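Local coordinates for 6-aminohexanoate-cyclic-dimer hydrolase (Arthrobacter sp., PDB 3A2Q), which hydrolyses the cyclic dimer of 6-aminohexanoate, a by-product of nylon-6 manufacture, opening the ring to give the linear dimer, at residues Pro164-Asn169 and Gly213-Ser218; Trp7-Ala12 and Val219-Ala224; Arg306-Asp311 and Thr425-Val430; Glu301-Arg306 and Arg367-Lys372. The protein carries 1 engineered substitution. All blocks are in the same frame, centred on the assembly; numbering follows the deposited sequence.

Interaction 1: residues Pro164-Asn169 and Gly213-Ser218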
loop_
_atom_site.group_PDB
_atom_site.type_symbol
_atom_site.label_atom_id
_atom_site.label_comp_id
_atom_site.label_asym_id
_atom_site.label_seq_id
_atom_site.Cartn_x
_atom_site.Cartn_y
_atom_site.Cartn_z
ATOM N N PRO A 164 11.666 7.851 5.901
ATOM C CA PRO A 164 11.278 6.876 6.929
ATOM C C PRO A 164 9.832 6.396 6.802
ATOM O O PRO A 164 9.469 5.348 7.333
ATOM C CB PRO A 164 11.525 7.630 8.231
ATOM C CG PRO A 164 11.279 9.061 7.845
ATOM C CD PRO A 164 11.909 9.183 6.487
ATOM N N VAL A 165 9.016 7.173 6.096
ATOM C CA VAL A 165 7.610 6.842 5.901
ATOM C C VAL A 165 7.142 7.326 4.535
ATOM O O VAL A 165 7.735 8.234 3.953
ATOM C CB VAL A 165 6.722 7.499 6.979
ATOM C CG1 VAL A 165 7.178 7.072 8.364
ATOM C CG2 VAL A 165 6.769 9.003 6.845
ATOM N N ALA A 166 6.070 6.726 4.030
ATOM C CA ALA A 166 5.541 7.112 2.734
ATOM C C ALA A 166 4.080 6.730 2.604
ATOM O O ALA A 166 3.569 5.891 3.352
ATOM C CB ALA A 166 6.344 6.451 1.625
ATOM N N HIS A 167 3.422 7.357 1.640
ATOM C CA HIS A 167 2.020 7.114 1.359
ATOM C C HIS A 167 1.857 6.180 0.160
ATOM O O HIS A 167 2.781 5.993 -0.638
ATOM C CB HIS A 167 1.314 8.449 1.080
ATOM C CG HIS A 167 0.106 8.328 0.202
ATOM N ND1 HIS A 167 0.191 8.172 -1.165
ATOM C CD2 HIS A 167 -1.215 8.312 0.500
ATOM C CE1 HIS A 167 -1.025 8.064 -1.670
ATOM N NE2 HIS A 167 -1.897 8.146 -0.680
ATOM N N GLY A 168 0.667 5.601 0.050
ATOM C CA GLY A 168 0.342 4.717 -1.047
ATOM C C GLY A 168 -1.125 4.383 -0.914
ATOM O O GLY A 168 -1.777 4.833 0.031
ATOM N N ASN A 169 -1.681 3.655 -1.874
ATOM C CA ASN A 169 -3.072 3.246 -1.745
ATOM C C ASN A 169 -3.146 1.760 -2.011
ATOM O O ASN A 169 -2.197 1.166 -2.537
ATOM C CB ASN A 169 -4.030 4.045 -2.636
ATOM C CG ASN A 169 -3.371 4.592 -3.867
ATOM O OD1 ASN A 169 -2.996 3.844 -4.768
ATOM N ND2 ASN A 169 -3.231 5.918 -3.921
ATOM N N GLY A 213 -3.202 4.029 2.213
ATOM C CA GLY A 213 -2.424 3.274 3.180
ATOM C C GLY A 213 -1.123 3.925 3.605
ATOM O O GLY A 213 -0.779 5.014 3.135
ATOM N N LEU A 214 -0.382 3.231 4.468
ATOM C CA LEU A 214 0.855 3.765 5.031
ATOM C C LEU A 214 2.035 2.806 5.019
ATOM O O LEU A 214 1.868 1.594 5.204
ATOM C CB LEU A 214 0.589 4.192 6.476
ATOM C CG LEU A 214 -0.631 5.096 6.668
ATOM C CD1 LEU A 214 -1.014 5.134 8.140
ATOM C CD2 LEU A 214 -0.328 6.487 6.133
ATOM N N PHE A 215 3.227 3.376 4.824
ATOM C CA PHE A 215 4.492 2.643 4.787
ATOM C C PHE A 215 5.423 3.180 5.871
ATOM O O PHE A 215 5.495 4.387 6.073
ATOM C CB PHE A 215 5.208 2.855 3.449
ATOM C CG PHE A 215 4.646 2.066 2.311
ATOM C CD1 PHE A 215 4.903 0.701 2.201
ATOM C CD2 PHE A 215 3.891 2.692 1.328
ATOM C CE1 PHE A 215 4.413 -0.033 1.118
ATOM C CE2 PHE A 215 3.396 1.970 0.240
ATOM C CZ PHE A 215 3.659 0.607 0.136
ATOM N N ALA A 216 6.147 2.281 6.533
ATOM C CA ALA A 216 7.114 2.638 7.571
ATOM C C ALA A 216 7.988 1.422 7.894
ATOM O O ALA A 216 7.767 0.331 7.372
ATOM C CB ALA A 216 6.393 3.119 8.835
ATOM N N ARG A 217 8.991 1.609 8.749
ATOM C CA ARG A 217 9.851 0.497 9.129
ATOM C C ARG A 217 9.631 0.076 10.585
ATOM O O ARG A 217 10.260 -0.864 11.072
ATOM C CB ARG A 217 11.328 0.843 8.884
ATOM C CG ARG A 217 11.693 0.977 7.404
ATOM C CD ARG A 217 13.203 0.978 7.210
ATOM N NE ARG A 217 13.835 2.073 7.937
ATOM C CZ ARG A 217 13.902 3.328 7.505
ATOM N NH1 ARG A 217 13.384 3.669 6.332
ATOM N NH2 ARG A 217 14.471 4.251 8.263
ATOM N N SER A 218 8.735 0.771 11.280
ATOM C CA SER A 218 8.432 0.424 12.666
ATOM C C SER A 218 6.928 0.496 12.894
ATOM O O SER A 218 6.224 1.249 12.222
ATOM C CB SER A 218 9.138 1.371 13.641
ATOM O OG SER A 218 8.586 2.674 13.578
HETATM O O HOH W 1 10.100 4.093 9.631
#
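The ring of Phe-215 turns its edge to the neighbouring strand: Ala-166 O lies in the ring plane at that edge, where His-167 O and Gly-168 CA also approach, while Ser-154 and Val-158 of helix 152-159 touch the Phe-215 side chain from outside the pair. The imidazole of His-167 is met obliquely by Gly-213 O; its NE2 bonds Glu-212, and Phe-103 meets it edge-to-face. Both residues belong to antiparallel neighbours, strands 165-170 and 211-216, within the mixed sheet of the amidase fold. Ala-166 and Phe-215 form a hydrogen-bonded pair. Phe-215 N gives the shorter bond, 2.9 Å to Ala-166 O, and Ala-166 N returns one of 3.2 Å to Phe-215 O, arriving 38° out of the carbonyl plane. Further along, Gly-213 N makes a nearly straight 2.7 Å bond to Gly-168 O, whereas the return bond is weak. With CG of Phe-215 anti to its own carbonyl carbon (chi1 -77°), the ring extends alongside Gly-168; a side chain on that glycine would run into CE2. Replacing Phe-215 by an alanine would probably leave a gap between the sheet and helix 152-159, with Ser-154 and Val-158 losing an apolar partner. Strand 165-170 leads on to Asn-169, which lies close to bound 6-aminohexanoic acid and whose OD1 accepts from Lys-72, probably a member of the charge relay. At the other end the strands are joined through solvent: one water donates to Pro-164 O at 2.7 Å and accepts from Arg-217 N at 2.9 Å.

Interaction 2: residues Trp7-Ala12 and Val219-Ala224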
loop_
_atom_site.group_PDB
_atom_site.type_symbol
_atom_site.label_atom_id
_atom_site.label_comp_id
_atom_site.label_asym_id
_atom_site.label_seq_id
_atom_site.Cartn_x
_atom_site.Cartn_y
_atom_site.Cartn_z
ATOM N N TRP A 7 18.695 5.284 8.840
ATOM C CA TRP A 7 18.021 4.012 9.086
ATOM C C TRP A 7 17.122 4.103 10.319
ATOM O O TRP A 7 16.460 3.135 10.693
ATOM C CB TRP A 7 19.036 2.876 9.264
ATOM C CG TRP A 7 18.421 1.510 9.067
ATOM C CD1 TRP A 7 18.379 0.486 9.972
ATOM C CD2 TRP A 7 17.749 1.033 7.892
ATOM N NE1 TRP A 7 17.722 -0.599 9.433
ATOM C CE2 TRP A 7 17.326 -0.290 8.159
ATOM C CE3 TRP A 7 17.464 1.596 6.640
ATOM C CZ2 TRP A 7 16.629 -1.060 7.219
ATOM C CZ3 TRP A 7 16.768 0.827 5.703
ATOM C CH2 TRP A 7 16.360 -0.486 6.002
ATOM N N GLN A 8 17.100 5.274 10.945
ATOM C CA GLN A 8 16.269 5.514 12.122
ATOM C C GLN A 8 14.841 5.720 11.610
ATOM O O GLN A 8 14.657 6.242 10.513
ATOM C CB GLN A 8 16.739 6.785 12.838
ATOM C CG GLN A 8 18.226 6.813 13.171
ATOM C CD GLN A 8 18.542 6.154 14.496
ATOM O OE1 GLN A 8 18.268 6.711 15.557
ATOM N NE2 GLN A 8 19.114 4.958 14.442
ATOM N N ASP A 9 13.831 5.317 12.379
ATOM C CA ASP A 9 12.462 5.516 11.909
ATOM C C ASP A 9 12.053 6.980 12.037
ATOM O O ASP A 9 12.830 7.808 12.508
ATOM C CB ASP A 9 11.467 4.601 12.647
ATOM C CG ASP A 9 11.390 4.873 14.134
ATOM O OD1 ASP A 9 11.795 5.969 14.574
ATOM O OD2 ASP A 9 10.901 3.983 14.863
ATOM N N ALA A 10 10.837 7.304 11.606
ATOM C CA ALA A 10 10.351 8.679 11.656
ATOM C C ALA A 10 10.314 9.255 13.068
ATOM O O ALA A 10 10.650 10.420 13.276
ATOM C CB ALA A 10 8.969 8.770 11.019
ATOM N N THR A 11 9.904 8.439 14.034
ATOM C CA THR A 11 9.827 8.887 15.415
ATOM C C THR A 11 11.208 9.274 15.944
ATOM O O THR A 11 11.366 10.313 16.584
ATOM C CB THR A 11 9.231 7.793 16.320
ATOM O OG1 THR A 11 7.909 7.473 15.869
ATOM C CG2 THR A 11 9.166 8.272 17.763
ATOM N N ALA A 12 12.206 8.439 15.670
ATOM C CA ALA A 12 13.565 8.711 16.125
ATOM C C ALA A 12 14.163 9.909 15.392
ATOM O O ALA A 12 14.891 10.703 15.986
ATOM C CB ALA A 12 14.443 7.481 15.932
ATOM N N VAL A 219 6.439 -0.277 13.854
ATOM C CA VAL A 219 5.014 -0.279 14.142
ATOM C C VAL A 219 4.588 1.036 14.797
ATOM O O VAL A 219 3.467 1.508 14.586
ATOM C CB VAL A 219 4.633 -1.473 15.043
ATOM C CG1 VAL A 219 3.137 -1.447 15.352
ATOM C CG2 VAL A 219 4.994 -2.781 14.342
ATOM N N ARG A 220 5.482 1.649 15.568
ATOM C CA ARG A 220 5.122 2.899 16.221
ATOM C C ARG A 220 4.944 4.014 15.197
ATOM O O ARG A 220 4.115 4.906 15.379
ATOM C CB ARG A 220 6.161 3.284 17.280
ATOM C CG ARG A 220 7.527 3.684 16.753
ATOM C CD ARG A 220 8.453 4.023 17.918
ATOM N NE ARG A 220 9.730 4.574 17.479
ATOM C CZ ARG A 220 10.680 5.005 18.307
ATOM N NH1 ARG A 220 10.494 4.946 19.619
ATOM N NH2 ARG A 220 11.809 5.506 17.823
ATOM N N ASP A 221 5.714 3.962 14.113
ATOM C CA ASP A 221 5.601 4.967 13.062
ATOM C C ASP A 221 4.221 4.884 12.403
ATOM O O ASP A 221 3.628 5.904 12.065
ATOM C CB ASP A 221 6.680 4.759 11.999
ATOM C CG ASP A 221 7.936 5.578 12.262
ATOM O OD1 ASP A 221 8.065 6.162 13.358
ATOM O OD2 ASP A 221 8.802 5.628 11.364
ATOM N N ILE A 222 3.719 3.667 12.216
ATOM C CA ILE A 222 2.404 3.479 11.606
ATOM C C ILE A 222 1.329 4.046 12.529
ATOM O O ILE A 222 0.432 4.762 12.089
ATOM C CB ILE A 222 2.122 1.977 11.332
ATOM C CG1 ILE A 222 3.084 1.458 10.257
ATOM C CG2 ILE A 222 0.678 1.779 10.879
ATOM C CD1 ILE A 222 2.912 2.127 8.899
ATOM N N ALA A 223 1.428 3.731 13.813
ATOM C CA ALA A 223 0.460 4.223 14.786
ATOM C C ALA A 223 0.422 5.753 14.790
ATOM O O ALA A 223 -0.649 6.354 14.797
ATOM C CB ALA A 223 0.803 3.702 16.173
ATOM N N ALA A 224 1.592 6.380 14.772
ATOM C CA ALA A 224 1.668 7.837 14.769
ATOM C C ALA A 224 1.077 8.435 13.490
ATOM O O ALA A 224 0.405 9.468 13.528
ATOM C CB ALA A 224 3.117 8.287 14.943
#
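Asp-221 turns its carboxylate onto the start of helix 10-19 and satisfies three donors there. Its OD2 uses the syn lone pair to accept from Ala-10 N at 2.6 Å. Its OD1 takes two more bonds, from Thr-11 N at 3.0 Å on the syn side and from Thr-11 OG1 at 2.8 Å, the hydroxyl coming nearly in line with the C-O bond. The amides of Ala-10 and Thr-11, which as first-turn donors have no preceding helical carbonyl to meet, thus find their acceptor on another helix.

The third amide is met locally. Asp-9 is the N-cap of helix 10-19, and its OD1 accepts from Ala-12 N at 2.7 Å; CG sits between the backbone N and the carbonyl carbon (chi1 63°), which swings the carboxylate back over the helix end. Two carboxylates therefore serve one helix N terminus, whose partial positive charge would be expected to favour both in ionised form, although Asp-9 OD2 and Asp-221 OD1 come within 3.9 Å.

Arg-220 brings a positive charge that would offset part of this, gripping Asp-9 side-on, NE to OD2 at 2.9 Å and NH2 to OD1 at 3.3 Å, with the carboxylate and guanidinium planes 43° apart. Thr-11 CG2 lies over the centre of one guanidinium face, 3.6 Å above it, and so packs against the flat group that Asp-9 holds at its edge. Asp-9 OD2 has a second partner in the hydroxyl of Ser-218, itself the N-cap of helix 219-229.

Interaction 3: residues Arg306-Asp311 and Thr425-Val430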
loop_
_atom_site.group_PDB
_atom_site.type_symbol
_atom_site.label_atom_id
_atom_site.label_comp_id
_atom_site.label_asym_id
_atom_site.label_seq_id
_atom_site.Cartn_x
_atom_site.Cartn_y
_atom_site.Cartn_z
ATOM N N ARG A 306 -13.134 -17.318 -4.479
ATOM C CA ARG A 306 -12.662 -16.071 -5.062
ATOM C C ARG A 306 -13.565 -15.696 -6.234
ATOM O O ARG A 306 -13.161 -14.967 -7.136
ATOM C CB ARG A 306 -11.203 -16.182 -5.522
ATOM C CG ARG A 306 -10.461 -14.847 -5.446
ATOM C CD ARG A 306 -9.075 -14.898 -6.041
ATOM N NE ARG A 306 -8.221 -15.888 -5.389
ATOM C CZ ARG A 306 -7.775 -16.995 -5.976
ATOM N NH1 ARG A 306 -8.101 -17.258 -7.234
ATOM N NH2 ARG A 306 -6.999 -17.837 -5.305
ATOM N N SER A 307 -14.797 -16.195 -6.200
ATOM C CA SER A 307 -15.777 -15.910 -7.249
ATOM C C SER A 307 -15.998 -14.411 -7.399
ATOM O O SER A 307 -16.232 -13.909 -8.497
ATOM C CB SER A 307 -17.115 -16.575 -6.916
ATOM O OG SER A 307 -16.990 -17.982 -6.903
ATOM N N PHE A 308 -15.916 -13.703 -6.281
ATOM C CA PHE A 308 -16.118 -12.260 -6.252
ATOM C C PHE A 308 -15.163 -11.490 -7.156
ATOM O O PHE A 308 -15.490 -10.392 -7.617
ATOM C CB PHE A 308 -15.949 -11.752 -4.816
ATOM C CG PHE A 308 -14.521 -11.771 -4.329
ATOM C CD1 PHE A 308 -13.664 -10.713 -4.612
ATOM C CD2 PHE A 308 -14.032 -12.855 -3.610
ATOM C CE1 PHE A 308 -12.333 -10.733 -4.186
ATOM C CE2 PHE A 308 -12.705 -12.887 -3.178
ATOM C CZ PHE A 308 -11.855 -11.824 -3.467
ATOM N N LEU A 309 -13.981 -12.050 -7.404
ATOM C CA LEU A 309 -13.000 -11.354 -8.222
ATOM C C LEU A 309 -13.523 -11.026 -9.616
ATOM O O LEU A 309 -13.115 -10.030 -10.218
ATOM C CB LEU A 309 -11.701 -12.164 -8.323
ATOM C CG LEU A 309 -10.460 -11.344 -8.704
ATOM C CD1 LEU A 309 -10.243 -10.222 -7.688
ATOM C CD2 LEU A 309 -9.242 -12.246 -8.750
ATOM N N LYS A 310 -14.428 -11.856 -10.128
ATOM C CA LYS A 310 -14.991 -11.608 -11.453
ATOM C C LYS A 310 -15.798 -10.313 -11.403
ATOM O O LYS A 310 -15.682 -9.456 -12.284
ATOM C CB LYS A 310 -15.896 -12.766 -11.879
ATOM C CG LYS A 310 -16.438 -12.624 -13.287
ATOM C CD LYS A 310 -17.432 -13.724 -13.613
ATOM C CE LYS A 310 -17.992 -13.555 -15.019
ATOM N NZ LYS A 310 -18.664 -12.241 -15.191
ATOM N N ASP A 311 -16.605 -10.180 -10.355
ATOM C CA ASP A 311 -17.437 -8.999 -10.149
ATOM C C ASP A 311 -16.568 -7.776 -9.895
ATOM O O ASP A 311 -16.871 -6.683 -10.357
ATOM C CB ASP A 311 -18.366 -9.206 -8.954
ATOM C CG ASP A 311 -19.300 -10.379 -9.139
ATOM O OD1 ASP A 311 -20.140 -10.334 -10.065
ATOM O OD2 ASP A 311 -19.192 -11.349 -8.360
ATOM N N THR A 425 -4.353 -10.787 -0.359
ATOM C CA THR A 425 -4.570 -9.422 0.111
ATOM C C THR A 425 -5.918 -8.853 -0.330
ATOM O O THR A 425 -6.583 -8.147 0.429
ATOM C CB THR A 425 -3.454 -8.458 -0.370
ATOM O OG1 THR A 425 -3.208 -8.664 -1.766
ATOM C CG2 THR A 425 -2.164 -8.675 0.418
ATOM N N VAL A 426 -6.333 -9.177 -1.549
ATOM C CA VAL A 426 -7.583 -8.640 -2.078
ATOM C C VAL A 426 -8.868 -8.946 -1.288
ATOM O O VAL A 426 -9.785 -8.123 -1.263
ATOM C CB VAL A 426 -7.764 -9.044 -3.574
ATOM C CG1 VAL A 426 -8.132 -10.499 -3.695
ATOM C CG2 VAL A 426 -8.808 -8.160 -4.224
ATOM N N PRO A 427 -8.953 -10.110 -0.617
ATOM C CA PRO A 427 -10.195 -10.356 0.124
ATOM C C PRO A 427 -10.494 -9.277 1.167
ATOM O O PRO A 427 -11.651 -8.987 1.457
ATOM C CB PRO A 427 -9.950 -11.716 0.779
ATOM C CG PRO A 427 -8.951 -12.367 -0.107
ATOM C CD PRO A 427 -8.018 -11.237 -0.456
ATOM N N PHE A 428 -9.447 -8.677 1.725
ATOM C CA PHE A 428 -9.629 -7.670 2.758
ATOM C C PHE A 428 -9.894 -6.267 2.242
ATOM O O PHE A 428 -10.269 -5.381 3.010
ATOM C CB PHE A 428 -8.443 -7.758 3.715
ATOM C CG PHE A 428 -8.222 -9.159 4.197
ATOM C CD1 PHE A 428 -9.186 -9.779 4.996
ATOM C CD2 PHE A 428 -7.174 -9.925 3.700
ATOM C CE1 PHE A 428 -9.116 -11.140 5.280
ATOM C CE2 PHE A 428 -7.096 -11.291 3.977
ATOM C CZ PHE A 428 -8.071 -11.900 4.768
ATOM N N ASN A 429 -9.704 -6.064 0.940
ATOM C CA ASN A 429 -10.044 -4.781 0.343
ATOM C C ASN A 429 -11.559 -4.866 0.220
ATOM O O ASN A 429 -12.264 -3.877 0.373
ATOM C CB ASN A 429 -9.466 -4.623 -1.068
ATOM C CG ASN A 429 -7.987 -4.386 -1.061
ATOM O OD1 ASN A 429 -7.199 -5.323 -1.153
ATOM N ND2 ASN A 429 -7.593 -3.122 -0.933
ATOM N N VAL A 430 -12.059 -6.067 -0.065
ATOM C CA VAL A 430 -13.502 -6.247 -0.194
ATOM C C VAL A 430 -14.208 -6.159 1.156
ATOM O O VAL A 430 -15.254 -5.531 1.259
ATOM C CB VAL A 430 -13.853 -7.588 -0.869
ATOM C CG1 VAL A 430 -15.365 -7.793 -0.867
ATOM C CG2 VAL A 430 -13.330 -7.588 -2.298
#
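Phe-308 and Val-426 point at each other from opposite directions, and the ring presents its edge: Val-426 CG1 lies in the ring plane, 4.0 Å from CZ. Val-430, one helical turn further on, crosses the same ring obliquely. Its CG2 sits 3.8 Å from CE1 and touches CD1 as well, so the two valines touch neighbouring carbons of one ring, Val-426 at its edge and Val-430 at a slant. Pro-427 fills in beside them, its CA 4.2 Å from CZ of Phe-308.

The torsions explain this placement. CG of Phe-308 lies between its backbone N and carbonyl carbon (chi1 72°), sending the ring out from near the start of its helix toward residues 426-430. Val-426 has CG1 in the equivalent position (chi1 74°), directed at the ring, while its other methyl, CG2, is left for Leu-309, whose CD1 approaches to 4.3 Å. One valine thereby serves two neighbours with separate branches.

On a ring face of Phe-308, toward the rim, lies Arg-306 O, which accepts from Leu-309 N. The ring of Tyr-369 from helix 356-378 meets that of Phe-308 with the planes about 30° apart, and Leu-419 of helix 416-422 touches Leu-309. The contact is buried and made of hydrocarbon groups alone. It joins the N-terminal ends of helices 308-331 and 427-431, in the helical layer packed about the sheet of the amidase fold, with Val-426 about 7 Å from bound 6-aminohexanoic acid at the nearest side-chain atoms.

Interaction 4: residues Glu301-Arg306 and Arg367-Lys372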
loop_
_atom_site.group_PDB
_atom_site.type_symbol
_atom_site.label_atom_id
_atom_site.label_comp_id
_atom_site.label_asym_id
_atom_site.label_seq_id
_atom_site.Cartn_x
_atom_site.Cartn_y
_atom_site.Cartn_z
ATOM N N GLU A 301 -13.946 -19.464 6.078
ATOM C CA GLU A 301 -14.202 -20.348 4.945
ATOM C C GLU A 301 -14.424 -19.570 3.664
ATOM O O GLU A 301 -14.230 -20.102 2.572
ATOM C CB GLU A 301 -15.395 -21.271 5.213
ATOM C CG GLU A 301 -16.713 -20.590 5.482
ATOM C CD GLU A 301 -17.842 -21.594 5.643
ATOM O OE1 GLU A 301 -17.673 -22.560 6.423
ATOM O OE2 GLU A 301 -18.893 -21.420 4.991
ATOM N N ALA A 302 -14.821 -18.307 3.799
ATOM C CA ALA A 302 -15.052 -17.459 2.634
ATOM C C ALA A 302 -13.777 -17.320 1.815
ATOM O O ALA A 302 -13.830 -17.081 0.609
ATOM C CB ALA A 302 -15.537 -16.085 3.072
ATOM N N LEU A 303 -12.627 -17.466 2.465
ATOM C CA LEU A 303 -11.358 -17.347 1.756
ATOM C C LEU A 303 -11.155 -18.470 0.743
ATOM O O LEU A 303 -10.282 -18.381 -0.122
ATOM C CB LEU A 303 -10.182 -17.298 2.750
ATOM C CG LEU A 303 -10.136 -16.050 3.649
ATOM C CD1 LEU A 303 -8.832 -16.023 4.431
ATOM C CD2 LEU A 303 -10.254 -14.793 2.803
ATOM N N GLY A 304 -11.971 -19.519 0.839
ATOM C CA GLY A 304 -11.856 -20.627 -0.093
ATOM C C GLY A 304 -12.562 -20.326 -1.401
ATOM O O GLY A 304 -12.554 -21.130 -2.334
ATOM N N ASP A 305 -13.164 -19.144 -1.472
ATOM C CA ASP A 305 -13.903 -18.724 -2.654
ATOM C C ASP A 305 -13.378 -17.390 -3.177
ATOM O O ASP A 305 -13.163 -16.447 -2.410
ATOM C CB ASP A 305 -15.396 -18.625 -2.293
ATOM C CG ASP A 305 -16.242 -18.017 -3.398
ATOM O OD1 ASP A 305 -16.111 -18.434 -4.568
ATOM O OD2 ASP A 305 -17.058 -17.124 -3.086
ATOM N N ARG A 306 -13.134 -17.318 -4.479
ATOM C CA ARG A 306 -12.662 -16.071 -5.062
ATOM C C ARG A 306 -13.565 -15.696 -6.234
ATOM O O ARG A 306 -13.161 -14.967 -7.136
ATOM C CB ARG A 306 -11.203 -16.182 -5.522
ATOM C CG ARG A 306 -10.461 -14.847 -5.446
ATOM C CD ARG A 306 -9.075 -14.898 -6.041
ATOM N NE ARG A 306 -8.221 -15.888 -5.389
ATOM C CZ ARG A 306 -7.775 -16.995 -5.976
ATOM N NH1 ARG A 306 -8.101 -17.258 -7.234
ATOM N NH2 ARG A 306 -6.999 -17.837 -5.305
ATOM N N ARG A 367 -20.397 -6.662 -1.303
ATOM C CA ARG A 367 -20.939 -6.509 0.044
ATOM C C ARG A 367 -21.266 -7.879 0.629
ATOM O O ARG A 367 -21.004 -8.139 1.797
ATOM C CB ARG A 367 -22.206 -5.636 0.042
ATOM C CG ARG A 367 -22.066 -4.288 -0.655
ATOM C CD ARG A 367 -20.768 -3.567 -0.302
ATOM N NE ARG A 367 -20.734 -2.236 -0.902
ATOM C CZ ARG A 367 -19.627 -1.600 -1.277
ATOM N NH1 ARG A 367 -18.438 -2.172 -1.119
ATOM N NH2 ARG A 367 -19.714 -0.388 -1.809
ATOM N N TYR A 368 -21.840 -8.758 -0.186
ATOM C CA TYR A 368 -22.184 -10.084 0.304
ATOM C C TYR A 368 -20.939 -10.864 0.695
ATOM O O TYR A 368 -20.924 -11.526 1.727
ATOM C CB TYR A 368 -23.000 -10.856 -0.741
ATOM C CG TYR A 368 -24.496 -10.631 -0.608
ATOM C CD1 TYR A 368 -25.150 -10.887 0.597
ATOM C CD2 TYR A 368 -25.259 -10.154 -1.679
ATOM C CE1 TYR A 368 -26.521 -10.673 0.742
ATOM C CE2 TYR A 368 -26.640 -9.936 -1.545
ATOM C CZ TYR A 368 -27.260 -10.199 -0.328
ATOM O OH TYR A 368 -28.613 -9.984 -0.168
ATOM N N TYR A 369 -19.888 -10.771 -0.114
ATOM C CA TYR A 369 -18.656 -11.485 0.196
ATOM C C TYR A 369 -18.053 -10.922 1.480
ATOM O O TYR A 369 -17.603 -11.673 2.346
ATOM C CB TYR A 369 -17.656 -11.351 -0.947
ATOM C CG TYR A 369 -16.418 -12.181 -0.727
ATOM C CD1 TYR A 369 -16.454 -13.572 -0.858
ATOM C CD2 TYR A 369 -15.221 -11.584 -0.345
ATOM C CE1 TYR A 369 -15.317 -14.348 -0.609
ATOM C CE2 TYR A 369 -14.081 -12.346 -0.096
ATOM C CZ TYR A 369 -14.134 -13.724 -0.228
ATOM O OH TYR A 369 -13.001 -14.467 0.021
ATOM N N ALA A 370 -18.051 -9.598 1.600
ATOM C CA ALA A 370 -17.520 -8.942 2.791
ATOM C C ALA A 370 -18.188 -9.545 4.021
ATOM O O ALA A 370 -17.533 -9.849 5.014
ATOM C CB ALA A 370 -17.795 -7.444 2.733
ATOM N N GLY A 371 -19.502 -9.715 3.949
ATOM C CA GLY A 371 -20.225 -10.283 5.070
ATOM C C GLY A 371 -19.753 -11.684 5.415
ATOM O O GLY A 371 -19.552 -12.002 6.587
ATOM N N LYS A 372 -19.571 -12.525 4.400
ATOM C CA LYS A 372 -19.127 -13.894 4.641
ATOM C C LYS A 372 -17.779 -13.891 5.345
ATOM O O LYS A 372 -17.555 -14.663 6.277
ATOM C CB LYS A 372 -19.026 -14.681 3.328
ATOM C CG LYS A 372 -20.352 -14.864 2.592
ATOM C CD LYS A 372 -20.258 -15.945 1.513
ATOM C CE LYS A 372 -19.136 -15.667 0.518
ATOM N NZ LYS A 372 -18.914 -16.813 -0.413
HETATM O O HOH W 2 -16.023 -16.845 6.187
#
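Tyr-369 reaches from helix 356-378 to the short 3-10 turn 301-304, part of the loop that joins strand 294-297 to helix 308-331 in the amidase fold. With CG anti to the backbone N (chi1 -175°), the ring stretches away from its helix, and OH donates to Ala-302 O at 2.8 Å. The hydroxyl stands well above the carbonyl plane, 61° out of it; Asp-305 N bonds the same oxygen from the opposite face, so this one acceptor is gripped by both a side chain and the turn's own backbone. CE1 also passes 4.1 Å from Ala-302 CB, while the Leu-303 side chain crosses that of Tyr-369 at about a right angle, its CD2 near OH. A phenylalanine in place of Tyr-369 would probably cost Ala-302 O its hydroxyl donor and leave the turn less firmly tied to the helix.

Three residues on, Lys-372 lays CB against Ala-302 CB at 3.8 Å. Its chain, bent at chi3, brings NZ to Asp-305 OD2 in a weak salt bridge of 3.3 Å; the other carboxylate oxygen, OD1, is bonded to Ser-307 OG. The backbone is joined by a water, which accepts from Ala-302 N and donates to Lys-372 O at 2.7 Å.

How the interactions relate
From the N terminus, interaction 2 closes a loop of more than 200 residues between the start of helix 10-19 and helix 219-229. Nested inside that long loop, interaction 1 pairs two sheet strands, and because strand 211-216 runs on into helix 219-229 the two contacts adjoin, meeting through Ser-218 and Asp-9. Interactions 3 and 4 follow in series, their centres about 24 to 34 Å from those of the first two. They cross along the chain: 301-306 and 306-311 share Arg-306, then 367-372 closes interaction 4 before 425-430 closes interaction 3. Phe-308 and Val-430 both touch Tyr-369, so helices 308-331, 356-378 and 427-431 meet there.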